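Local coordinates for bifunctional GH43-CE protein (PDB 6MLY) that probably hydrolyses xylan-type polysaccharides through a family 43 glycoside hydrolase domain, joined in one chain to a carbohydrate esterase domain, at residues Cys99-Glu104 and Gln203-Asn208; Asn340-Leu345 and Arg353-Arg358; Thr361-Ala366 and Phe492-Lys497. All blocks are in the same frame, centred on the assembly; numbering follows the deposited sequence.

Interaction 1. Residues Cys99-Glu104 and Gln203-Asn208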
loop_
_atom_site.group_PDB
_atom_site.type_symbol
_atom_site.label_atom_id
_atom_site.label_comp_id
_atom_site.label_asym_id
_atom_site.label_seq_id
_atom_site.Cartn_x
_atom_site.Cartn_y
_atom_site.Cartn_z
ATOM N N CYS A 99 -4.010 27.169 -16.205
ATOM C CA CYS A 99 -3.788 28.565 -15.882
ATOM C C CYS A 99 -5.126 29.162 -15.434
ATOM O O CYS A 99 -6.097 29.113 -16.191
ATOM C CB CYS A 99 -3.235 29.296 -17.100
ATOM S SG CYS A 99 -2.608 30.956 -16.740
ATOM N N LEU A 100 -5.177 29.680 -14.199
ATOM C CA LEU A 100 -6.407 30.249 -13.625
ATOM C C LEU A 100 -6.219 31.753 -13.382
ATOM O O LEU A 100 -5.298 32.152 -12.667
ATOM C CB LEU A 100 -6.739 29.513 -12.322
ATOM C CG LEU A 100 -7.917 30.075 -11.525
ATOM C CD1 LEU A 100 -9.205 30.021 -12.330
ATOM C CD2 LEU A 100 -8.078 29.338 -10.204
ATOM N N ARG A 101 -7.120 32.561 -13.960
ATOM C CA ARG A 101 -7.090 34.039 -13.857
ATOM C C ARG A 101 -8.495 34.579 -13.573
ATOM O O ARG A 101 -9.493 33.892 -13.814
ATOM C CB ARG A 101 -6.599 34.696 -15.149
ATOM C CG ARG A 101 -5.200 34.288 -15.577
ATOM C CD ARG A 101 -4.140 34.701 -14.572
ATOM N NE ARG A 101 -2.802 34.562 -15.162
ATOM C CZ ARG A 101 -1.608 34.560 -14.441
ATOM N NH1 ARG A 101 -1.549 34.668 -13.097
ATOM N NH2 ARG A 101 -0.513 34.717 -15.132
ATOM N N TYR A 102 -8.541 35.820 -13.073
ATOM C CA TYR A 102 -9.768 36.591 -12.884
ATOM C C TYR A 102 -9.531 38.024 -13.344
ATOM O O TYR A 102 -8.678 38.705 -12.789
ATOM C CB TYR A 102 -10.176 36.645 -11.414
ATOM C CG TYR A 102 -11.311 37.586 -11.093
ATOM C CD1 TYR A 102 -11.076 38.873 -10.630
ATOM C CD2 TYR A 102 -12.626 37.172 -11.216
ATOM C CE1 TYR A 102 -12.121 39.724 -10.306
ATOM C CE2 TYR A 102 -13.682 38.012 -10.903
ATOM C CZ TYR A 102 -13.429 39.292 -10.446
ATOM O OH TYR A 102 -14.478 40.101 -10.133
ATOM N N HIS A 103 -10.318 38.463 -14.328
ATOM C CA HIS A 103 -10.136 39.754 -14.972
ATOM C C HIS A 103 -11.499 40.397 -15.238
ATOM O O HIS A 103 -12.339 39.799 -15.901
ATOM C CB HIS A 103 -9.329 39.586 -16.263
ATOM C CG HIS A 103 -9.092 40.871 -16.976
ATOM N ND1 HIS A 103 -9.990 41.380 -17.896
ATOM C CD2 HIS A 103 -8.083 41.762 -16.888
ATOM C CE1 HIS A 103 -9.532 42.516 -18.363
ATOM N NE2 HIS A 103 -8.368 42.774 -17.756
ATOM N N GLU A 104 -11.694 41.606 -14.694
ATOM C CA GLU A 104 -12.865 42.462 -14.938
ATOM C C GLU A 104 -14.155 41.632 -14.946
ATOM O O GLU A 104 -14.949 41.689 -15.892
ATOM C CB GLU A 104 -12.661 43.276 -16.219
ATOM C CG GLU A 104 -11.954 44.595 -15.959
ATOM C CD GLU A 104 -11.791 45.488 -17.172
ATOM O OE1 GLU A 104 -11.051 45.083 -18.089
ATOM O OE2 GLU A 104 -12.416 46.585 -17.196
ATOM N N GLN A 203 4.646 30.525 -14.846
ATOM C CA GLN A 203 3.516 31.185 -14.184
ATOM C C GLN A 203 3.873 32.658 -13.950
ATOM O O GLN A 203 4.760 32.967 -13.152
ATOM C CB GLN A 203 3.169 30.485 -12.867
ATOM C CG GLN A 203 2.586 29.091 -13.047
ATOM C CD GLN A 203 1.809 28.634 -11.837
ATOM O OE1 GLN A 203 0.891 29.306 -11.375
ATOM N NE2 GLN A 203 2.167 27.472 -11.318
ATOM N N LEU A 204 3.178 33.557 -14.654
ATOM C CA LEU A 204 3.522 34.981 -14.662
ATOM C C LEU A 204 2.620 35.743 -13.686
ATOM O O LEU A 204 1.404 35.536 -13.654
ATOM C CB LEU A 204 3.381 35.536 -16.082
ATOM C CG LEU A 204 3.816 36.992 -16.258
ATOM C CD1 LEU A 204 5.264 37.188 -15.833
ATOM C CD2 LEU A 204 3.618 37.447 -17.695
ATOM N N PHE A 205 3.251 36.624 -12.899
ATOM C CA PHE A 205 2.576 37.545 -11.993
ATOM C C PHE A 205 3.242 38.923 -12.091
ATOM O O PHE A 205 4.471 39.043 -11.975
ATOM C CB PHE A 205 2.618 37.008 -10.561
ATOM C CG PHE A 205 1.883 35.705 -10.381
ATOM C CD1 PHE A 205 0.575 35.689 -9.920
ATOM C CD2 PHE A 205 2.483 34.504 -10.714
ATOM C CE1 PHE A 205 -0.110 34.495 -9.778
ATOM C CE2 PHE A 205 1.794 33.312 -10.575
ATOM C CZ PHE A 205 0.501 33.308 -10.104
ATOM N N LYS A 206 2.423 39.953 -12.323
ATOM C CA LYS A 206 2.856 41.329 -12.206
ATOM C C LYS A 206 2.497 41.830 -10.803
ATOM O O LYS A 206 1.331 41.821 -10.420
ATOM C CB LYS A 206 2.205 42.181 -13.299
ATOM C CG LYS A 206 2.815 43.561 -13.497
ATOM C CD LYS A 206 2.071 44.389 -14.515
ATOM C CE LYS A 206 2.658 45.770 -14.688
ATOM N NZ LYS A 206 2.067 46.462 -15.857
ATOM N N VAL A 207 3.518 42.233 -10.040
ATOM C CA VAL A 207 3.347 42.780 -8.706
ATOM C C VAL A 207 4.129 44.088 -8.620
ATOM O O VAL A 207 5.329 44.115 -8.896
ATOM C CB VAL A 207 3.820 41.807 -7.611
ATOM C CG1 VAL A 207 3.780 42.456 -6.234
ATOM C CG2 VAL A 207 3.024 40.515 -7.625
ATOM N N ASN A 208 3.430 45.154 -8.223
ATOM C CA ASN A 208 4.059 46.404 -7.856
ATOM C C ASN A 208 4.817 46.964 -9.067
ATOM O O ASN A 208 5.929 47.476 -8.931
ATOM C CB ASN A 208 4.972 46.188 -6.644
ATOM C CG ASN A 208 5.100 47.413 -5.767
ATOM O OD1 ASN A 208 4.128 48.138 -5.566
ATOM N ND2 ASN A 208 6.290 47.646 -5.235
#

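Interaction 2. Residues Asn340-Leu345 and Arg353-Arg358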
loop_
_atom_site.group_PDB
_atom_site.type_symbol
_atom_site.label_atom_id
_atom_site.label_comp_id
_atom_site.label_asym_id
_atom_site.label_seq_id
_atom_site.Cartn_x
_atom_site.Cartn_y
_atom_site.Cartn_z
ATOM N N ASN A 340 -21.598 5.896 -19.286
ATOM C CA ASN A 340 -22.636 6.397 -18.379
ATOM C C ASN A 340 -23.909 5.542 -18.475
ATOM O O ASN A 340 -24.828 5.725 -17.676
ATOM C CB ASN A 340 -22.938 7.877 -18.630
ATOM C CG ASN A 340 -21.806 8.795 -18.215
ATOM O OD1 ASN A 340 -21.117 8.533 -17.234
ATOM N ND2 ASN A 340 -21.613 9.884 -18.947
ATOM N N ALA A 341 -23.954 4.613 -19.439
ATOM C CA ALA A 341 -25.048 3.643 -19.564
ATOM C C ALA A 341 -24.982 2.595 -18.447
ATOM O O ALA A 341 -26.020 2.128 -17.998
ATOM C CB ALA A 341 -24.999 2.980 -20.919
ATOM N N LEU A 342 -23.764 2.256 -18.000
ATOM C CA LEU A 342 -23.493 1.017 -17.248
ATOM C C LEU A 342 -23.353 1.247 -15.735
ATOM O O LEU A 342 -23.085 0.302 -15.015
ATOM C CB LEU A 342 -22.219 0.383 -17.812
ATOM C CG LEU A 342 -22.341 -0.182 -19.227
ATOM C CD1 LEU A 342 -20.977 -0.574 -19.766
ATOM C CD2 LEU A 342 -23.291 -1.371 -19.266
ATOM N N TRP A 343 -23.516 2.483 -15.253
ATOM C CA TRP A 343 -23.657 2.726 -13.811
ATOM C C TRP A 343 -24.999 3.412 -13.551
ATOM O O TRP A 343 -25.604 3.959 -14.468
ATOM C CB TRP A 343 -22.478 3.528 -13.239
ATOM C CG TRP A 343 -22.372 4.951 -13.699
ATOM C CD1 TRP A 343 -21.742 5.402 -14.823
ATOM C CD2 TRP A 343 -22.867 6.122 -13.024
ATOM N NE1 TRP A 343 -21.828 6.765 -14.904
ATOM C CE2 TRP A 343 -22.517 7.238 -13.820
ATOM C CE3 TRP A 343 -23.580 6.342 -11.838
ATOM C CZ2 TRP A 343 -22.850 8.547 -13.466
ATOM C CZ3 TRP A 343 -23.909 7.637 -11.491
ATOM C CH2 TRP A 343 -23.550 8.723 -12.295
ATOM N N SER A 344 -25.460 3.350 -12.298
ATOM C CA SER A 344 -26.752 3.906 -11.924
ATOM C C SER A 344 -26.861 4.032 -10.401
ATOM O O SER A 344 -26.193 3.309 -9.667
ATOM C CB SER A 344 -27.871 3.067 -12.479
ATOM O OG SER A 344 -29.129 3.594 -12.088
ATOM N N LEU A 345 -27.710 4.967 -9.955
ATOM C CA LEU A 345 -28.038 5.154 -8.538
ATOM C C LEU A 345 -29.545 5.004 -8.290
ATOM O O LEU A 345 -29.978 5.139 -7.153
ATOM C CB LEU A 345 -27.568 6.541 -8.088
ATOM C CG LEU A 345 -26.060 6.712 -7.926
ATOM C CD1 LEU A 345 -25.703 8.176 -7.735
ATOM C CD2 LEU A 345 -25.534 5.884 -6.763
ATOM N N ARG A 353 -24.613 0.986 -8.530
ATOM C CA ARG A 353 -24.614 -0.272 -9.279
ATOM C C ARG A 353 -23.785 -0.111 -10.557
ATOM O O ARG A 353 -24.262 0.455 -11.541
ATOM C CB ARG A 353 -26.042 -0.719 -9.613
ATOM C CG ARG A 353 -26.117 -1.996 -10.441
ATOM C CD ARG A 353 -27.532 -2.506 -10.637
ATOM N NE ARG A 353 -28.059 -3.103 -9.418
ATOM C CZ ARG A 353 -29.176 -3.818 -9.343
ATOM N NH1 ARG A 353 -29.920 -4.012 -10.418
ATOM N NH2 ARG A 353 -29.549 -4.335 -8.187
ATOM N N LEU A 354 -22.559 -0.646 -10.524
ATOM C CA LEU A 354 -21.693 -0.750 -11.696
ATOM C C LEU A 354 -22.041 -2.045 -12.442
ATOM O O LEU A 354 -22.023 -3.114 -11.848
ATOM C CB LEU A 354 -20.227 -0.745 -11.248
ATOM C CG LEU A 354 -19.830 0.369 -10.281
ATOM C CD1 LEU A 354 -18.379 0.228 -9.854
ATOM C CD2 LEU A 354 -20.073 1.738 -10.897
ATOM N N THR A 355 -22.381 -1.924 -13.730
ATOM C CA THR A 355 -22.693 -3.053 -14.606
ATOM C C THR A 355 -21.603 -3.160 -15.679
ATOM O O THR A 355 -20.984 -2.168 -16.055
ATOM C CB THR A 355 -24.094 -2.902 -15.218
ATOM O OG1 THR A 355 -25.037 -2.817 -14.150
ATOM C CG2 THR A 355 -24.490 -4.042 -16.132
ATOM N N THR A 356 -21.388 -4.385 -16.164
ATOM C CA THR A 356 -20.365 -4.712 -17.154
ATOM C C THR A 356 -20.872 -4.382 -18.567
ATOM O O THR A 356 -22.077 -4.404 -18.823
ATOM C CB THR A 356 -19.978 -6.191 -17.022
ATOM O OG1 THR A 356 -19.293 -6.369 -15.780
ATOM C CG2 THR A 356 -19.119 -6.684 -18.164
ATOM N N GLY A 357 -19.934 -4.084 -19.477
ATOM C CA GLY A 357 -20.238 -3.862 -20.897
ATOM C C GLY A 357 -19.331 -4.626 -21.856
ATOM O O GLY A 357 -19.697 -4.822 -23.017
ATOM N N ARG A 358 -18.156 -5.063 -21.384
ATOM C CA ARG A 358 -17.065 -5.518 -22.250
ATOM C C ARG A 358 -16.170 -6.495 -21.471
ATOM O O ARG A 358 -15.974 -6.338 -20.259
ATOM C CB ARG A 358 -16.291 -4.287 -22.740
ATOM C CG ARG A 358 -15.139 -4.584 -23.689
ATOM C CD ARG A 358 -13.957 -3.649 -23.484
ATOM N NE ARG A 358 -14.166 -2.321 -24.047
ATOM C CZ ARG A 358 -13.441 -1.243 -23.749
ATOM N NH1 ARG A 358 -12.583 -1.268 -22.742
ATOM N NH2 ARG A 358 -13.578 -0.139 -24.463
#

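Interaction 3. Residues Thr361-Ala366 and Phe492-Lys497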
loop_
_atom_site.group_PDB
_atom_site.type_symbol
_atom_site.label_atom_id
_atom_site.label_comp_id
_atom_site.label_asym_id
_atom_site.label_seq_id
_atom_site.Cartn_x
_atom_site.Cartn_y
_atom_site.Cartn_z
ATOM N N THR A 361 -8.887 -7.964 -20.792
ATOM C CA THR A 361 -7.662 -8.749 -20.570
ATOM C C THR A 361 -6.759 -8.052 -19.542
ATOM O O THR A 361 -5.792 -8.638 -19.064
ATOM C CB THR A 361 -6.856 -8.921 -21.865
ATOM O OG1 THR A 361 -7.750 -8.899 -22.978
ATOM C CG2 THR A 361 -6.039 -10.195 -21.875
ATOM N N SER A 362 -7.074 -6.788 -19.245
ATOM C CA SER A 362 -6.283 -5.922 -18.387
ATOM C C SER A 362 -7.225 -5.182 -17.432
ATOM O O SER A 362 -8.325 -4.777 -17.830
ATOM C CB SER A 362 -5.468 -4.951 -19.215
ATOM O OG SER A 362 -4.722 -4.065 -18.391
ATOM N N PHE A 363 -6.783 -5.013 -16.182
ATOM C CA PHE A 363 -7.497 -4.205 -15.202
ATOM C C PHE A 363 -7.516 -2.732 -15.647
ATOM O O PHE A 363 -8.525 -2.049 -15.462
ATOM C CB PHE A 363 -6.871 -4.373 -13.814
ATOM C CG PHE A 363 -7.556 -3.606 -12.709
ATOM C CD1 PHE A 363 -8.940 -3.525 -12.645
ATOM C CD2 PHE A 363 -6.814 -2.984 -11.714
ATOM C CE1 PHE A 363 -9.563 -2.833 -11.619
ATOM C CE2 PHE A 363 -7.439 -2.286 -10.692
ATOM C CZ PHE A 363 -8.812 -2.215 -10.645
ATOM N N THR A 364 -6.419 -2.258 -16.259
ATOM C CA THR A 364 -6.236 -0.829 -16.559
ATOM C C THR A 364 -6.931 -0.448 -17.876
ATOM O O THR A 364 -6.970 0.739 -18.233
ATOM C CB THR A 364 -4.752 -0.432 -16.571
ATOM O OG1 THR A 364 -4.144 -0.894 -17.779
ATOM C CG2 THR A 364 -4.001 -0.951 -15.364
ATOM N N GLN A 365 -7.478 -1.445 -18.588
ATOM C CA GLN A 365 -8.313 -1.207 -19.774
ATOM C C GLN A 365 -9.803 -1.362 -19.419
ATOM O O GLN A 365 -10.658 -1.338 -20.311
ATOM C CB GLN A 365 -7.913 -2.149 -20.914
ATOM C CG GLN A 365 -6.482 -1.960 -21.403
ATOM C CD GLN A 365 -6.193 -0.550 -21.864
ATOM O OE1 GLN A 365 -5.290 0.109 -21.355
ATOM N NE2 GLN A 365 -6.968 -0.069 -22.826
ATOM N N ALA A 366 -10.116 -1.496 -18.122
ATOM C CA ALA A 366 -11.502 -1.587 -17.658
ATOM C C ALA A 366 -12.120 -0.183 -17.580
ATOM O O ALA A 366 -11.443 0.809 -17.251
ATOM C CB ALA A 366 -11.568 -2.295 -16.327
ATOM N N PHE A 492 -14.432 -0.973 -8.580
ATOM C CA PHE A 492 -14.377 -1.593 -9.909
ATOM C C PHE A 492 -15.321 -2.799 -9.979
ATOM O O PHE A 492 -15.824 -3.261 -8.962
ATOM C CB PHE A 492 -12.938 -1.975 -10.265
ATOM C CG PHE A 492 -12.330 -3.073 -9.429
ATOM C CD1 PHE A 492 -11.649 -2.783 -8.256
ATOM C CD2 PHE A 492 -12.412 -4.398 -9.831
ATOM C CE1 PHE A 492 -11.078 -3.795 -7.500
ATOM C CE2 PHE A 492 -11.843 -5.409 -9.071
ATOM C CZ PHE A 492 -11.179 -5.106 -7.905
ATOM N N ASN A 493 -15.555 -3.263 -11.213
ATOM C CA ASN A 493 -16.388 -4.410 -11.539
ATOM C C ASN A 493 -16.337 -4.643 -13.050
ATOM O O ASN A 493 -16.997 -3.932 -13.799
ATOM C CB ASN A 493 -17.855 -4.229 -11.130
ATOM C CG ASN A 493 -18.724 -5.403 -11.543
ATOM O OD1 ASN A 493 -18.224 -6.502 -11.784
ATOM N ND2 ASN A 493 -20.026 -5.184 -11.629
ATOM N N TYR A 494 -15.587 -5.660 -13.485
ATOM C CA TYR A 494 -15.417 -5.921 -14.909
ATOM C C TYR A 494 -15.428 -7.420 -15.194
ATOM O O TYR A 494 -15.163 -8.213 -14.310
ATOM C CB TYR A 494 -14.106 -5.324 -15.411
ATOM C CG TYR A 494 -12.866 -5.901 -14.781
ATOM C CD1 TYR A 494 -12.054 -6.774 -15.484
ATOM C CD2 TYR A 494 -12.484 -5.552 -13.496
ATOM C CE1 TYR A 494 -10.899 -7.295 -14.925
ATOM C CE2 TYR A 494 -11.330 -6.060 -12.922
ATOM C CZ TYR A 494 -10.532 -6.933 -13.642
ATOM O OH TYR A 494 -9.390 -7.437 -13.091
ATOM N N ALA A 495 -15.692 -7.759 -16.461
ATOM C CA ALA A 495 -15.855 -9.129 -16.921
ATOM C C ALA A 495 -14.626 -9.588 -17.716
ATOM O O ALA A 495 -13.989 -8.785 -18.404
ATOM C CB ALA A 495 -17.099 -9.231 -17.764
ATOM N N THR A 496 -14.324 -10.889 -17.611
ATOM C CA THR A 496 -13.319 -11.569 -18.427
ATOM C C THR A 496 -13.994 -12.504 -19.442
ATOM O O THR A 496 -13.426 -12.751 -20.506
ATOM C CB THR A 496 -12.326 -12.352 -17.557
ATOM O OG1 THR A 496 -13.049 -13.335 -16.814
ATOM C CG2 THR A 496 -11.547 -11.468 -16.607
ATOM N N LYS A 497 -15.186 -13.024 -19.111
ATOM C CA LYS A 497 -15.846 -14.070 -19.912
ATOM C C LYS A 497 -17.256 -13.653 -20.364
ATOM O O LYS A 497 -17.651 -13.982 -21.487
ATOM C CB LYS A 497 -15.885 -15.387 -19.128
ATOM C CG LYS A 497 -14.626 -16.235 -19.248
ATOM C CD LYS A 497 -14.702 -17.572 -18.538
ATOM C CE LYS A 497 -14.285 -17.498 -17.084
ATOM N NZ LYS A 497 -14.222 -18.841 -16.464
#

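Interaction 1. Residues Cys99-Glu104 and Gln203-Asn208
Arg101 brings NH1 over one face of the Phe205 ring, 3.6 Å from Phe205 CE1 and toward the rim. The two planes stand 83° apart, so the guanidinium meets the ring edge-on rather than lying flat against it, and any cation-pi attraction is weak at most. The firmer link is to backbone: NH2 of Arg101 gives a hydrogen bond of 2.6 Å to Leu204 O, the donor somewhat tilted from the carbonyl plane, while NH1 adds only a weak bond to the same oxygen. A bend at chi2 (-63°) turns the chain out of its own strand toward strand 203-207. NE bonds to Phe146 O, and Leu204 N is hydrogen-bonded to Ser145 OG. Strands 99-103 and 203-207 are edge strands of separate antiparallel sheets, consistent with blades of the family's five-bladed propeller, and Leu204 lies about 11 Å, side chain to side chain, from Asp143, predicted to tune the catalytic acid. A leucine in place of Arg101 would probably leave Leu204 O and Phe146 O without this donor and the Phe205 face without its polar neighbour. A charged side chain thus reaches from its own strand to carbonyls of two others, 203-207 and 145-148.

Interaction 2. Residues Asn340-Leu345 and Arg353-Arg358
Trp343, whose indole is the largest flat group here, meets Leu354 through its CB rather than its ring, with CB 3.8 Å from Leu354 CD2. At the indole edge, NE1 donates a nearly straight hydrogen bond (167°) of 3.0 Å to Asn340 OD1, and the acceptor lies in the ring plane. The Trp334 ring meets the indole at about 45°, and Leu328 and Asn368 also touch the Trp343 side chain. With chi1 at 68°, CG sits between the backbone N and the carbonyl carbon, and the ring is carried off from strand 352-355 toward these neighbours. The second flat group, the guanidinium of Arg353, likewise leads away from the contact: its NE forms a salt bridge with Asp504.

The two backbones run antiparallel, and the pairing is loose. Thr355 N donates to Leu342 O at 2.7 Å, and Arg353 N to Ser344 O at 3.0 Å. The return bond from Ser344 N to Arg353 O is weak, and a CA-H...O contact from Trp343 CA reaches the same oxygen at 3.3 Å. Further along, Leu342 spreads over the exit of the second strand. Its CD1 packs 3.6 Å from Gly357 CA, while CD2 lies beside the Thr356 carbonyl and 4.3 Å from Thr355 CG2.

This is a short beta hairpin at the margin of one sheet of the concanavalin A-like domain. The short, weakly bonded strand 343-344 forms one edge of the sheet, and strand 352-355 lies between it and strand 502-511, where Leu354 pairs by backbone with Ala503 and rests its side chain on Phe505.

Interaction 3. Residues Thr361-Ala366 and Phe492-Lys497
Phe363 presents its ring edge to one face of Phe492 in an edge-to-face pair, centroids 4.8 Å apart and planes at 67°. The leading atom is Phe363 CE1, 3.5 Å from Phe492 CG. Its neighbour CD1 lies 3.5 Å from Tyr494 CE2, but those two rings meet obliquely. Ala366 adds a methyl, with CB 4.1 Å from Tyr494 CB. Phe492 and Tyr494, either side of Asn493, point their CB atoms toward the other loop, and chi1 of 67° and 63° places CG between backbone N and carbonyl carbon; Phe363 answers with CG opposite its backbone N.

The backbone behind Phe363 is shaped by two turns. In an ST turn Ser362 OG accepts from Thr364 N, and a type I beta turn overlaps it, closed by Ala366 N bonding Phe363 O at 3.1 Å. Further out, Tyr405 meets Phe363 edge-to-face and Phe395 does the same with Phe492, while Tyr494 OH has a weak hydrogen bond with Gln407 NE2. Backbone bonds from Phe492 to Gly397 and from Tyr494 to Phe395 tie the second loop to strand 395-401.

The result is an aromatic cluster where two loops of the concanavalin A-like domain meet. Between the two segments the side-chain contacts are apolar, of ring and methyl, while a backbone bond of Ala495 with Glu360 adds a polar link beside them.

Overall arrangement
Following the chain from the N terminus, interaction 1 closes first, joining strands 98 intervening residues apart within the glycoside hydrolase domain. In the concanavalin A-like domain, interaction 2 then closes a hairpin around seven residues, pairing strands at one edge of a sheet. Interaction 3 opens directly afterwards and, across 125 residues, joins the loop between strands 352-355 and 370-373 to that between strands 488-491 and 502-511. The three run in series; none nests in or crosses another. Interactions 2 and 3 are neighbours, centres about 13 Å apart, joined by a probable hydrogen bond from Asn493 ND2 to Leu354 O and by Thr356 against Ala495. Interaction 1 lies remote, its centre about 42 and 44 Å from theirs.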